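Local atomic coordinates of probable chitinase (Chromobacterium violaceum, PDB entry 5JH8), a protein that probably binds chitin and, as a glycoside hydrolase family 18 member, is expected to hydrolyse it. Residues 5-10 and 107-112; 111-116 and 174-179; 258-261 and 267-270; 216-221 and 304-309. One frame throughout, in Å; residues are numbered along the deposited sequence.

From the N terminus, strand 3-8 meets strand 107-111 in contact 1, closing a loop of 96 residues. Contact 2 starts where contact 1 ends: they share D111 and F112, and its loop closes at 174-179, on and beyond strand 172-176. Y7 OH also comes within 3.2 Å of Q174 OE1, where the two contacts touch. Contact 4 opens later, at strand 212-222, and closes at helix 304-309; contact 3, a local hairpin, lies wholly within that span. No loops cross. D179 of contact 2 is hydrogen-bonded to Y219 and Y221 of contact 4. Contacts 1 and 2 touch the bound histidine, contacts 2 and 4 the dimethylamino acid, while contact 3 lies away from both.

Contact 1: 5-10 and 107-112; sequences LAYYSG and GINVDF. With HIS (histidine), chain F.
The hydroxyl of Y7 donates a hydrogen bond to the side-chain carbonyl of N109, with Y7 OH 2.7 Å from N109 OD1. The two side chains approach from opposite directions across the inside of the barrel, spanning backbones whose nearest CA atoms, those of Y7 and N109, are 10.5 Å apart. The phenol oxygen does not lie flat in the amide plane: it is tilted 32° from the carbonyl plane, and ring and amide are turned 68° against each other. N109 CG is anti to the backbone N (chi1 175°), which sends the amide inward to the tyrosine. Its rotation is fixed from the other end too, since ND2 donates to S144 OG and to the carbonyl of I142. Two residues on, D111 points into the same interior and takes a hydrogen bond from the bound histidine, ND1 of the ligand standing 2.8 Å from D111 OD2. That ligand's CE1 lies over one face of the Y7 ring, 4.2 Å from Y7 CE2. C66 of strand 63-68 touches all three side chains, Y7, N109 and D111. N109 and D111, with E113 beyond them, occupy the last three positions of the DxxDxDxE motif of family 18 glycosidases, with asparagine in place of the first of these aspartates; the arrangement is that of the substrate-facing end of their TIM barrel.

Contact 2: 111-116 and 174-179; sequences DFEAVA and QIMSYD. With HIS (histidine), chain F; 6KY ((2S)-2-(dimethylamino)-4-(methylselanyl)butanoic acid), chain E.
The chain around D111 passes into an irregular loop facing strand 172-176, the CA atoms of D111 and Q174 being 9.1 Å apart, while beyond Q174 the chain makes two successive inverse gamma turns centred on M176 and S177. Across this gap E113 meets M176, a selenomethionine. E113 is extended beyond CG and comes from the opposite direction to M176, whose chain bends at chi3 (45°); in one of its two conformers the methyl CE lies 3.5 Å from E113 OE2, so this touch is tentative. That oxygen is also 2.5 Å from D111 OD1 and 3.3 Å from CB of the bound histidine, so E113 lies against the ligand beside the aspartate. On the far side, Y178 OH shares a hydrogen bond of 2.7 Å with the ligand's NE2, which lies at the edge of the ring, in its plane. Q174 NE2 holds the same hydroxyl, donating to Y178 OH over 3.0 Å with its partner close to the amide plane. D179 OD2 lies 2.5 Å from the dimethylamino nitrogen of the second ligand, doubtfully short for a bond, and D179 OD1 is hydrogen-bonded to Y219 OH and Y221 OH. Strand 142-146 runs between strands 107-111 and 172-176 and bonds to the backbone of Q174 and M176. Strand 212-222 flanks the other side, and helix 193-206 packs outside on I175 and S177.

Contact 3: 258-261 and 267-270; sequences TFNY and SRHT
Y261 and H269 form a hydrogen-bonded antiparallel pair of the beta hairpin 256-262/268-273, in which the two short strand segments lie 4.7 Å apart at 165°. H269 N donates to Y261 O at 2.8 Å, nearly in line with the carbonyl, and Y261 N returns a longer bond to H269 O. Their side chains share one face of the hairpin. CB of H269 sits over the Y261 ring, 3.6 Å from its centroid, in a CH-pi contact; the imidazole follows nearly parallel to the phenol, planes at 19°, but slid so far that the rings barely overlap. Y261 CG occupies the position between backbone N and carbonyl carbon (chi1 65°), which brings the ring against H269 CB. On the other face, N260 and T270 are a non-hydrogen-bonded pair, their side chains side by side and pointing the same way. The amide of N260 also stacks on the guanidinium of R268. Further out, D222 fixes both ring ends, OD2 bonding Y261 OH and OD1 bonding H269 ND1. Y244 stacks on Y261, and F259 is turned from the partner strand toward L240 and I241 of helix 237-244. Inserted in sequence between barrel strands 212-222 and 293-297, the hairpin is consistent with the alpha+beta insertion of many family 18 chitinases. The backbone adds a C-H...O contact, T270 CA to F259 O at 3.6 Å.

Contact 4: 216-221 and 304-309; sequences IPAYGY and DAFWAA. With 6KY ((2S)-2-(dimethylamino)-4-(methylselanyl)butanoic acid), chain E.
F306 of helix 304-309, a helix packed on the outside of the TIM-barrel strands, presses its ring on A218, where strand 212-222 breaks its regular run. The methyl of A218 stands over one face of the phenyl ring in a CH-pi contact, CB 4.0 Å from the ring centroid and 20° off the normal. With CG anti to the backbone N (chi1 180°), F306 points from the helix toward the strand. One ring corner, CE1, does most of the touching: it lies 3.7 Å from A218 CA and as far from P217 O, which approaches obliquely. I216 adds a looser apolar touch through CG2. Outside the pair, W234 meets the F306 ring edge-to-face, while L296 of strand 293-297 and V279 of helix 276-289 also touch it. P217 and Y219 point away from the helix, Y219 reaches the ligand pocket, and P217 CB lies against one face of the Y219 ring. Thus the same short strand packs on helix 304-309 and lines the ligand pocket. There Y219 OH comes within 3.2 Å of the ligand methyl CN2, and Y221 OH lies 3.3 Å from its selenium-bound methyl, CE.

Contact 1: 5-10 and 107-112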
loop_
_atom_site.group_PDB
_atom_site.type_symbol
_atom_site.label_atom_id
_atom_site.label_comp_id
_atom_site.label_asym_id
_atom_site.label_seq_id
_atom_site.Cartn_x
_atom_site.Cartn_y
_atom_site.Cartn_z
ATOM N N LEU A 5 -8.080 0.048 -5.702
ATOM C CA LEU A 5 -8.083 -0.523 -4.361
ATOM C C LEU A 5 -7.775 0.570 -3.355
ATOM O O LEU A 5 -6.660 1.087 -3.312
ATOM C CB LEU A 5 -7.035 -1.634 -4.270
ATOM C CG LEU A 5 -6.886 -2.302 -2.905
ATOM C CD1 LEU A 5 -8.112 -3.150 -2.558
ATOM C CD2 LEU A 5 -5.634 -3.163 -2.911
ATOM N N ALA A 6 -8.749 0.907 -2.521
ATOM C CA ALA A 6 -8.540 1.866 -1.445
ATOM C C ALA A 6 -8.179 1.131 -0.161
ATOM O O ALA A 6 -8.668 0.045 0.104
ATOM C CB ALA A 6 -9.818 2.686 -1.235
ATOM N N TYR A 7 -7.335 1.755 0.655
ATOM C CA TYR A 7 -6.954 1.235 1.967
ATOM C C TYR A 7 -7.789 1.903 3.057
ATOM O O TYR A 7 -7.770 3.124 3.213
ATOM C CB TYR A 7 -5.441 1.397 2.234
ATOM C CG TYR A 7 -4.697 0.206 1.678
ATOM C CD1 TYR A 7 -4.433 0.093 0.339
ATOM C CD2 TYR A 7 -4.418 -0.888 2.487
ATOM C CE1 TYR A 7 -3.884 -1.041 -0.180
ATOM C CE2 TYR A 7 -3.842 -2.022 1.982
ATOM C CZ TYR A 7 -3.599 -2.115 0.645
ATOM O OH TYR A 7 -3.095 -3.263 0.104
ATOM N N TYR A 8 -8.536 1.073 3.793
ATOM C CA TYR A 8 -9.345 1.489 4.938
ATOM C C TYR A 8 -8.596 1.060 6.193
ATOM O O TYR A 8 -8.615 -0.108 6.572
ATOM C CB TYR A 8 -10.740 0.876 4.859
ATOM C CG TYR A 8 -11.653 1.375 5.947
ATOM C CD1 TYR A 8 -12.156 2.644 5.899
ATOM C CD2 TYR A 8 -11.990 0.584 7.039
ATOM C CE1 TYR A 8 -12.981 3.123 6.891
ATOM C CE2 TYR A 8 -12.807 1.072 8.050
ATOM C CZ TYR A 8 -13.311 2.353 7.969
ATOM O OH TYR A 8 -14.144 2.875 8.935
ATOM N N SER A 9 -7.982 2.030 6.871
ATOM C CA SER A 9 -7.049 1.768 7.948
ATOM C C SER A 9 -7.324 2.743 9.084
ATOM O O SER A 9 -8.262 3.543 9.035
ATOM C CB SER A 9 -5.610 1.903 7.443
ATOM O OG SER A 9 -4.712 1.672 8.506
ATOM N N GLY A 10 -6.468 2.698 10.102
ATOM C CA GLY A 10 -6.678 3.457 11.319
ATOM C C GLY A 10 -6.270 4.912 11.220
ATOM O O GLY A 10 -5.272 5.339 11.804
ATOM N N GLY A 107 -11.740 -11.743 -0.339
ATOM C CA GLY A 107 -10.408 -12.285 -0.330
ATOM C C GLY A 107 -9.625 -11.781 0.860
ATOM O O GLY A 107 -10.145 -11.093 1.741
ATOM N N ILE A 108 -8.339 -12.108 0.834
ATOM C CA ILE A 108 -7.376 -11.714 1.850
ATOM C C ILE A 108 -6.302 -10.863 1.189
ATOM O O ILE A 108 -5.820 -11.195 0.097
ATOM C CB ILE A 108 -6.744 -12.963 2.508
ATOM C CG1 ILE A 108 -7.808 -13.781 3.272
ATOM C CG2 ILE A 108 -5.531 -12.572 3.360
ATOM C CD1 ILE A 108 -8.355 -13.113 4.494
ATOM N N ASN A 109 -5.916 -9.788 1.859
ATOM C CA ASN A 109 -4.708 -9.033 1.529
ATOM C C ASN A 109 -3.671 -9.361 2.604
ATOM O O ASN A 109 -3.796 -8.918 3.749
ATOM C CB ASN A 109 -5.044 -7.537 1.481
ATOM C CG ASN A 109 -3.852 -6.580 1.275
ATOM O OD1 ASN A 109 -4.010 -5.402 1.562
ATOM N ND2 ASN A 109 -2.724 -7.046 0.770
ATOM N N VAL A 110 -2.666 -10.163 2.253
ATOM C CA VAL A 110 -1.525 -10.407 3.136
ATOM C C VAL A 110 -0.619 -9.185 3.066
ATOM O O VAL A 110 -0.121 -8.835 1.992
ATOM C CB VAL A 110 -0.772 -11.678 2.731
ATOM C CG1 VAL A 110 0.555 -11.751 3.514
ATOM C CG2 VAL A 110 -1.625 -12.922 2.988
ATOM N N ASP A 111 -0.429 -8.528 4.211
ATOM C CA ASP A 111 0.461 -7.371 4.332
ATOM C C ASP A 111 1.531 -7.764 5.336
ATOM O O ASP A 111 1.473 -7.392 6.514
ATOM C CB ASP A 111 -0.302 -6.133 4.760
ATOM C CG ASP A 111 0.579 -4.908 4.787
ATOM O OD1 ASP A 111 1.739 -4.995 4.332
ATOM O OD2 ASP A 111 0.137 -3.848 5.265
ATOM N N PHE A 112 2.477 -8.585 4.886
ATOM C CA PHE A 112 3.592 -9.018 5.726
ATOM C C PHE A 112 4.821 -8.203 5.346
ATOM O O PHE A 112 5.332 -8.325 4.227
ATOM C CB PHE A 112 3.906 -10.505 5.562
ATOM C CG PHE A 112 2.988 -11.436 6.318
ATOM C CD1 PHE A 112 1.752 -11.039 6.832
ATOM C CD2 PHE A 112 3.376 -12.743 6.474
ATOM C CE1 PHE A 112 0.939 -11.948 7.482
ATOM C CE2 PHE A 112 2.586 -13.635 7.122
ATOM C CZ PHE A 112 1.368 -13.244 7.633
HETATM N N HIS F . 2.597 1.520 6.053
HETATM C CA HIS F . 1.409 0.814 6.521
HETATM C C HIS F . 1.469 0.646 8.032
HETATM O O HIS F . 2.543 0.679 8.648
HETATM C CB HIS F . 1.280 -0.544 5.824
HETATM C CG HIS F . 0.921 -0.448 4.372
HETATM N ND1 HIS F . 0.419 -1.515 3.658
HETATM C CD2 HIS F . 1.010 0.580 3.494
HETATM C CE1 HIS F . 0.191 -1.142 2.413
HETATM N NE2 HIS F . 0.562 0.119 2.280
HETATM O OXT HIS F . 0.428 0.482 8.671
#

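Contact 2: 111-116 and 174-179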
loop_
_atom_site.group_PDB
_atom_site.type_symbol
_atom_site.label_atom_id
_atom_site.label_comp_id
_atom_site.label_asym_id
_atom_site.label_seq_id
_atom_site.Cartn_x
_atom_site.Cartn_y
_atom_site.Cartn_z
ATOM N N ASP A 111 -0.429 -8.528 4.211
ATOM C CA ASP A 111 0.461 -7.371 4.332
ATOM C C ASP A 111 1.531 -7.764 5.336
ATOM O O ASP A 111 1.473 -7.392 6.514
ATOM C CB ASP A 111 -0.302 -6.133 4.760
ATOM C CG ASP A 111 0.579 -4.908 4.787
ATOM O OD1 ASP A 111 1.739 -4.995 4.332
ATOM O OD2 ASP A 111 0.137 -3.848 5.265
ATOM N N PHE A 112 2.477 -8.585 4.886
ATOM C CA PHE A 112 3.592 -9.018 5.726
ATOM C C PHE A 112 4.821 -8.203 5.346
ATOM O O PHE A 112 5.332 -8.325 4.227
ATOM C CB PHE A 112 3.906 -10.505 5.562
ATOM C CG PHE A 112 2.988 -11.436 6.318
ATOM C CD1 PHE A 112 1.752 -11.039 6.832
ATOM C CD2 PHE A 112 3.376 -12.743 6.474
ATOM C CE1 PHE A 112 0.939 -11.948 7.482
ATOM C CE2 PHE A 112 2.586 -13.635 7.122
ATOM C CZ PHE A 112 1.368 -13.244 7.633
ATOM N N GLU A 113 5.259 -7.355 6.266
ATOM C CA GLU A 113 6.395 -6.487 6.039
ATOM C C GLU A 113 7.511 -6.912 6.986
ATOM O O GLU A 113 7.291 -7.600 7.994
ATOM C CB GLU A 113 5.978 -5.023 6.199
ATOM C CG GLU A 113 4.814 -4.707 5.257
ATOM C CD GLU A 113 4.426 -3.249 5.160
ATOM O OE1 GLU A 113 5.250 -2.360 5.444
ATOM O OE2 GLU A 113 3.258 -3.000 4.783
ATOM N N ALA A 114 8.743 -6.562 6.620
ATOM C CA ALA A 114 9.918 -6.997 7.360
ATOM C C ALA A 114 10.085 -8.514 7.311
ATOM O O ALA A 114 10.678 -9.115 8.220
ATOM C CB ALA A 114 9.904 -6.482 8.803
ATOM N N VAL A 115 9.617 -9.143 6.230
ATOM C CA VAL A 115 9.932 -10.549 6.030
ATOM C C VAL A 115 11.444 -10.686 5.934
ATOM O O VAL A 115 12.096 -9.982 5.150
ATOM C CB VAL A 115 9.215 -11.099 4.787
ATOM C CG1 VAL A 115 9.700 -12.493 4.443
ATOM C CG2 VAL A 115 7.705 -11.095 4.991
ATOM N N ALA A 116 12.011 -11.586 6.742
ATOM C CA ALA A 116 13.459 -11.769 6.779
ATOM C C ALA A 116 13.963 -12.339 5.462
ATOM O O ALA A 116 13.309 -13.168 4.829
ATOM C CB ALA A 116 13.841 -12.733 7.901
ATOM N N GLN A 174 0.148 -6.064 -4.634
ATOM C CA GLN A 174 -0.048 -4.642 -4.359
ATOM C C GLN A 174 1.359 -4.085 -4.157
ATOM O O GLN A 174 1.965 -4.280 -3.098
ATOM C CB GLN A 174 -0.975 -4.448 -3.157
ATOM C CG GLN A 174 -1.361 -3.009 -2.905
ATOM C CD GLN A 174 -0.523 -2.294 -1.858
ATOM O OE1 GLN A 174 -0.097 -2.865 -0.861
ATOM N NE2 GLN A 174 -0.339 -1.002 -2.072
ATOM N N ILE A 175 1.894 -3.432 -5.184
ATOM C CA ILE A 175 3.260 -2.930 -5.127
ATOM C C ILE A 175 3.253 -1.596 -4.404
ATOM O O ILE A 175 2.683 -0.614 -4.900
ATOM C CB ILE A 175 3.864 -2.796 -6.528
ATOM C CG1 ILE A 175 4.003 -4.181 -7.159
ATOM C CG2 ILE A 175 5.218 -2.064 -6.440
ATOM C CD1 ILE A 175 4.715 -4.182 -8.477
HETATM N N MSE A 176 3.898 -1.552 -3.244
HETATM C CA MSE A 176 3.853 -0.382 -2.377
HETATM C C MSE A 176 4.840 0.662 -2.895
HETATM O O MSE A 176 5.900 0.923 -2.274
HETATM C CB MSE A 176 4.173 -0.784 -0.939
HETATM C CG MSE A 176 3.145 -1.737 -0.389
HETATM SE SE MSE A 176 3.637 -2.509 1.329
HETATM C CE MSE A 176 4.255 -0.890 2.199
ATOM N N SER A 177 4.511 1.227 -4.059
ATOM C CA SER A 177 5.370 2.205 -4.723
ATOM C C SER A 177 5.205 3.590 -4.103
ATOM O O SER A 177 4.850 4.574 -4.761
ATOM C CB SER A 177 5.128 2.217 -6.224
ATOM O OG SER A 177 3.772 2.364 -6.570
ATOM N N TYR A 178 5.524 3.625 -2.808
ATOM C CA TYR A 178 5.581 4.831 -2.003
ATOM C C TYR A 178 6.588 4.561 -0.889
ATOM O O TYR A 178 7.083 3.447 -0.723
ATOM C CB TYR A 178 4.181 5.287 -1.518
ATOM C CG TYR A 178 3.218 4.178 -1.142
ATOM C CD1 TYR A 178 3.384 3.440 0.011
ATOM C CD2 TYR A 178 2.129 3.883 -1.958
ATOM C CE1 TYR A 178 2.491 2.427 0.350
ATOM C CE2 TYR A 178 1.242 2.893 -1.624
ATOM C CZ TYR A 178 1.416 2.175 -0.470
ATOM O OH TYR A 178 0.485 1.210 -0.192
ATOM N N ASP A 179 6.923 5.599 -0.136
ATOM C CA ASP A 179 7.991 5.521 0.859
ATOM C C ASP A 179 9.367 5.284 0.222
ATOM O O ASP A 179 10.258 4.695 0.833
ATOM C CB ASP A 179 7.666 4.537 1.979
ATOM C CG ASP A 179 6.473 4.980 2.783
ATOM O OD1 ASP A 179 6.154 6.193 2.791
ATOM O OD2 ASP A 179 5.850 4.100 3.386
HETATM N N HIS F . 2.597 1.520 6.053
HETATM C CA HIS F . 1.409 0.814 6.521
HETATM C C HIS F . 1.469 0.646 8.032
HETATM O O HIS F . 2.543 0.679 8.648
HETATM C CB HIS F . 1.280 -0.544 5.824
HETATM C CG HIS F . 0.921 -0.448 4.372
HETATM N ND1 HIS F . 0.419 -1.515 3.658
HETATM C CD2 HIS F . 1.010 0.580 3.494
HETATM C CE1 HIS F . 0.191 -1.142 2.413
HETATM N NE2 HIS F . 0.562 0.119 2.280
HETATM O OXT HIS F . 0.428 0.482 8.671
HETATM N N 6KY E . 3.712 4.414 4.714
HETATM C CA 6KY E . 4.069 3.430 5.784
HETATM C C 6KY E . 2.807 2.805 6.341
HETATM O O 6KY E . 2.017 3.487 6.986
HETATM C CB 6KY E . 4.918 4.041 6.918
HETATM C CG 6KY E . 6.286 4.529 6.409
HETATM SE SE 6KY E . 7.473 5.190 7.820
HETATM C CE 6KY E . 6.569 6.897 8.100
HETATM C CN1 6KY E . 3.123 5.672 5.211
HETATM C CN2 6KY E . 2.802 3.847 3.689
#

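Contact 3: 258-261 and 267-270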
loop_
_atom_site.group_PDB
_atom_site.type_symbol
_atom_site.label_atom_id
_atom_site.label_comp_id
_atom_site.label_asym_id
_atom_site.label_seq_id
_atom_site.Cartn_x
_atom_site.Cartn_y
_atom_site.Cartn_z
ATOM N N THR A 258 7.757 19.653 -4.606
ATOM C CA THR A 258 8.592 19.952 -3.451
ATOM C C THR A 258 8.497 21.427 -3.095
ATOM O O THR A 258 8.272 22.283 -3.949
ATOM C CB THR A 258 10.046 19.505 -3.676
ATOM O OG1 THR A 258 10.798 19.648 -2.464
ATOM C CG2 THR A 258 10.727 20.289 -4.761
ATOM N N PHE A 259 8.679 21.724 -1.815
ATOM C CA PHE A 259 8.813 23.103 -1.374
ATOM C C PHE A 259 9.570 23.124 -0.065
ATOM O O PHE A 259 9.717 22.104 0.608
ATOM C CB PHE A 259 7.473 23.850 -1.268
ATOM C CG PHE A 259 6.455 23.222 -0.350
ATOM C CD1 PHE A 259 5.590 22.244 -0.820
ATOM C CD2 PHE A 259 6.296 23.667 0.961
ATOM C CE1 PHE A 259 4.639 21.696 -0.004
ATOM C CE2 PHE A 259 5.322 23.110 1.778
ATOM C CZ PHE A 259 4.499 22.136 1.280
ATOM N N ASN A 260 10.068 24.305 0.269
ATOM C CA ASN A 260 10.759 24.531 1.514
ATOM C C ASN A 260 10.093 25.672 2.254
ATOM O O ASN A 260 9.355 26.481 1.681
ATOM C CB ASN A 260 12.213 24.933 1.277
ATOM C CG ASN A 260 12.994 23.864 0.589
ATOM O OD1 ASN A 260 13.516 22.941 1.222
ATOM N ND2 ASN A 260 13.095 23.979 -0.730
ATOM N N TYR A 261 10.398 25.741 3.545
ATOM C CA TYR A 261 9.953 26.870 4.337
ATOM C C TYR A 261 10.819 26.983 5.582
ATOM O O TYR A 261 11.447 26.013 6.015
ATOM C CB TYR A 261 8.470 26.750 4.680
ATOM C CG TYR A 261 8.074 25.595 5.588
ATOM C CD1 TYR A 261 8.096 25.743 6.960
ATOM C CD2 TYR A 261 7.637 24.379 5.074
ATOM C CE1 TYR A 261 7.702 24.719 7.802
ATOM C CE2 TYR A 261 7.234 23.347 5.911
ATOM C CZ TYR A 261 7.276 23.527 7.277
ATOM O OH TYR A 261 6.881 22.527 8.119
ATOM N N SER A 267 14.500 26.232 11.770
ATOM C CA SER A 267 14.851 25.140 10.878
ATOM C C SER A 267 14.320 25.417 9.482
ATOM O O SER A 267 13.319 26.110 9.308
ATOM C CB SER A 267 14.275 23.816 11.378
ATOM O OG SER A 267 12.866 23.864 11.519
ATOM N N ARG A 268 15.016 24.891 8.484
ATOM C CA ARG A 268 14.561 24.962 7.102
ATOM C C ARG A 268 13.995 23.604 6.720
ATOM O O ARG A 268 14.746 22.632 6.563
ATOM C CB ARG A 268 15.684 25.356 6.150
ATOM C CG ARG A 268 15.188 25.470 4.711
ATOM C CD ARG A 268 16.213 26.079 3.778
ATOM N NE ARG A 268 15.719 26.173 2.403
ATOM C CZ ARG A 268 16.000 25.306 1.433
ATOM N NH1 ARG A 268 16.780 24.254 1.665
ATOM N NH2 ARG A 268 15.499 25.496 0.218
ATOM N N HIS A 269 12.675 23.548 6.558
ATOM C CA HIS A 269 11.978 22.316 6.220
ATOM C C HIS A 269 11.984 22.069 4.722
ATOM O O HIS A 269 12.084 23.004 3.917
ATOM C CB HIS A 269 10.534 22.400 6.706
ATOM C CG HIS A 269 10.388 22.206 8.178
ATOM N ND1 HIS A 269 9.597 21.220 8.727
ATOM C CD2 HIS A 269 10.950 22.863 9.219
ATOM C CE1 HIS A 269 9.665 21.291 10.045
ATOM N NE2 HIS A 269 10.484 22.276 10.368
ATOM N N THR A 270 11.858 20.792 4.362
ATOM C CA THR A 270 11.725 20.357 2.985
ATOM C C THR A 270 10.543 19.401 2.923
ATOM O O THR A 270 10.492 18.433 3.688
ATOM C CB THR A 270 12.973 19.589 2.543
ATOM O OG1 THR A 270 14.125 20.411 2.686
ATOM C CG2 THR A 270 12.911 19.203 1.113
#

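Contact 4: 216-221 and 304-309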
loop_
_atom_site.group_PDB
_atom_site.type_symbol
_atom_site.label_atom_id
_atom_site.label_comp_id
_atom_site.label_asym_id
_atom_site.label_seq_id
_atom_site.Cartn_x
_atom_site.Cartn_y
_atom_site.Cartn_z
ATOM N N ILE A 216 -0.163 4.534 -4.975
ATOM C CA ILE A 216 -0.105 5.996 -5.020
ATOM C C ILE A 216 -0.426 6.521 -3.629
ATOM O O ILE A 216 -1.455 6.158 -3.050
ATOM C CB ILE A 216 -1.094 6.585 -6.045
ATOM C CG1 ILE A 216 -0.890 5.934 -7.413
ATOM C CG2 ILE A 216 -0.964 8.099 -6.082
ATOM C CD1 ILE A 216 -1.921 6.368 -8.459
ATOM N N PRO A 217 0.446 7.358 -3.059
ATOM C CA PRO A 217 0.198 7.881 -1.718
ATOM C C PRO A 217 -0.698 9.108 -1.745
ATOM O O PRO A 217 -0.567 9.977 -2.606
ATOM C CB PRO A 217 1.603 8.261 -1.250
ATOM C CG PRO A 217 2.276 8.755 -2.537
ATOM C CD PRO A 217 1.732 7.842 -3.624
ATOM N N ALA A 218 -1.583 9.187 -0.758
ATOM C CA ALA A 218 -2.350 10.399 -0.459
ATOM C C ALA A 218 -1.673 11.221 0.618
ATOM O O ALA A 218 -2.319 11.813 1.485
ATOM C CB ALA A 218 -3.782 10.040 -0.079
ATOM N N TYR A 219 -0.345 11.264 0.558
ATOM C CA TYR A 219 0.462 11.944 1.554
ATOM C C TYR A 219 1.835 12.191 0.938
ATOM O O TYR A 219 2.199 11.625 -0.107
ATOM C CB TYR A 219 0.609 11.123 2.867
ATOM C CG TYR A 219 1.394 9.836 2.668
ATOM C CD1 TYR A 219 0.780 8.653 2.270
ATOM C CD2 TYR A 219 2.758 9.825 2.838
ATOM C CE1 TYR A 219 1.502 7.520 2.022
ATOM C CE2 TYR A 219 3.508 8.691 2.579
ATOM C CZ TYR A 219 2.876 7.540 2.168
ATOM O OH TYR A 219 3.566 6.392 1.888
ATOM N N GLY A 220 2.596 13.030 1.640
ATOM C CA GLY A 220 4.018 13.180 1.456
ATOM C C GLY A 220 4.666 13.306 2.814
ATOM O O GLY A 220 4.040 13.001 3.834
ATOM N N TYR A 221 5.922 13.753 2.857
ATOM C CA TYR A 221 6.602 13.974 4.114
ATOM C C TYR A 221 7.174 15.387 4.176
ATOM O O TYR A 221 7.567 15.995 3.166
ATOM C CB TYR A 221 7.729 12.954 4.341
ATOM C CG TYR A 221 7.231 11.543 4.518
ATOM C CD1 TYR A 221 6.445 11.198 5.601
ATOM C CD2 TYR A 221 7.560 10.561 3.611
ATOM C CE1 TYR A 221 5.961 9.906 5.761
ATOM C CE2 TYR A 221 7.094 9.255 3.772
ATOM C CZ TYR A 221 6.286 8.947 4.849
ATOM O OH TYR A 221 5.800 7.687 5.039
ATOM N N ASP A 304 -11.364 15.847 -2.324
ATOM C CA ASP A 304 -11.998 15.475 -3.586
ATOM C C ASP A 304 -11.024 15.546 -4.754
ATOM O O ASP A 304 -11.136 14.758 -5.694
ATOM C CB ASP A 304 -13.196 16.380 -3.868
ATOM C CG ASP A 304 -14.358 16.175 -2.920
ATOM O OD1 ASP A 304 -14.324 15.282 -2.059
ATOM O OD2 ASP A 304 -15.325 16.946 -3.079
ATOM N N ALA A 305 -10.043 16.454 -4.705
ATOM C CA ALA A 305 -9.123 16.597 -5.826
ATOM C C ALA A 305 -8.230 15.384 -5.997
ATOM O O ALA A 305 -7.784 15.100 -7.111
ATOM C CB ALA A 305 -8.250 17.834 -5.664
ATOM N N PHE A 306 -7.955 14.647 -4.916
ATOM C CA PHE A 306 -7.172 13.434 -5.038
ATOM C C PHE A 306 -7.881 12.422 -5.919
ATOM O O PHE A 306 -7.303 11.895 -6.878
ATOM C CB PHE A 306 -6.925 12.842 -3.645
ATOM C CG PHE A 306 -6.126 11.574 -3.680
ATOM C CD1 PHE A 306 -4.745 11.621 -3.795
ATOM C CD2 PHE A 306 -6.738 10.332 -3.580
ATOM C CE1 PHE A 306 -4.002 10.462 -3.824
ATOM C CE2 PHE A 306 -5.991 9.165 -3.607
ATOM C CZ PHE A 306 -4.613 9.244 -3.702
ATOM N N TRP A 307 -9.141 12.123 -5.596
ATOM C CA TRP A 307 -9.869 11.139 -6.380
ATOM C C TRP A 307 -10.182 11.629 -7.788
ATOM O O TRP A 307 -10.225 10.816 -8.711
ATOM C CB TRP A 307 -11.113 10.670 -5.622
ATOM C CG TRP A 307 -10.755 9.784 -4.466
ATOM C CD1 TRP A 307 -10.764 10.124 -3.139
ATOM C CD2 TRP A 307 -10.294 8.432 -4.533
ATOM N NE1 TRP A 307 -10.327 9.060 -2.379
ATOM C CE2 TRP A 307 -10.050 8.008 -3.208
ATOM C CE3 TRP A 307 -10.054 7.540 -5.576
ATOM C CZ2 TRP A 307 -9.597 6.726 -2.912
ATOM C CZ3 TRP A 307 -9.606 6.275 -5.282
ATOM C CH2 TRP A 307 -9.394 5.879 -3.963
ATOM N N ALA A 308 -10.376 12.930 -7.980
ATOM C CA ALA A 308 -10.547 13.437 -9.337
ATOM C C ALA A 308 -9.295 13.160 -10.162
ATOM O O ALA A 308 -9.391 12.812 -11.347
ATOM C CB ALA A 308 -10.861 14.938 -9.297
ATOM N N ALA A 309 -8.113 13.336 -9.567
ATOM C CA ALA A 309 -6.865 13.073 -10.268
ATOM C C ALA A 309 -6.679 11.587 -10.571
ATOM O O ALA A 309 -6.250 11.219 -11.674
ATOM C CB ALA A 309 -5.700 13.628 -9.466
HETATM N N 6KY E . 3.712 4.414 4.714
HETATM C CA 6KY E . 4.069 3.430 5.784
HETATM C C 6KY E . 2.807 2.805 6.341
HETATM O O 6KY E . 2.017 3.487 6.986
HETATM C CB 6KY E . 4.918 4.041 6.918
HETATM C CG 6KY E . 6.286 4.529 6.409
HETATM SE SE 6KY E . 7.473 5.190 7.820
HETATM C CE 6KY E . 6.569 6.897 8.100
HETATM C CN1 6KY E . 3.123 5.672 5.211
HETATM C CN2 6KY E . 2.802 3.847 3.689
#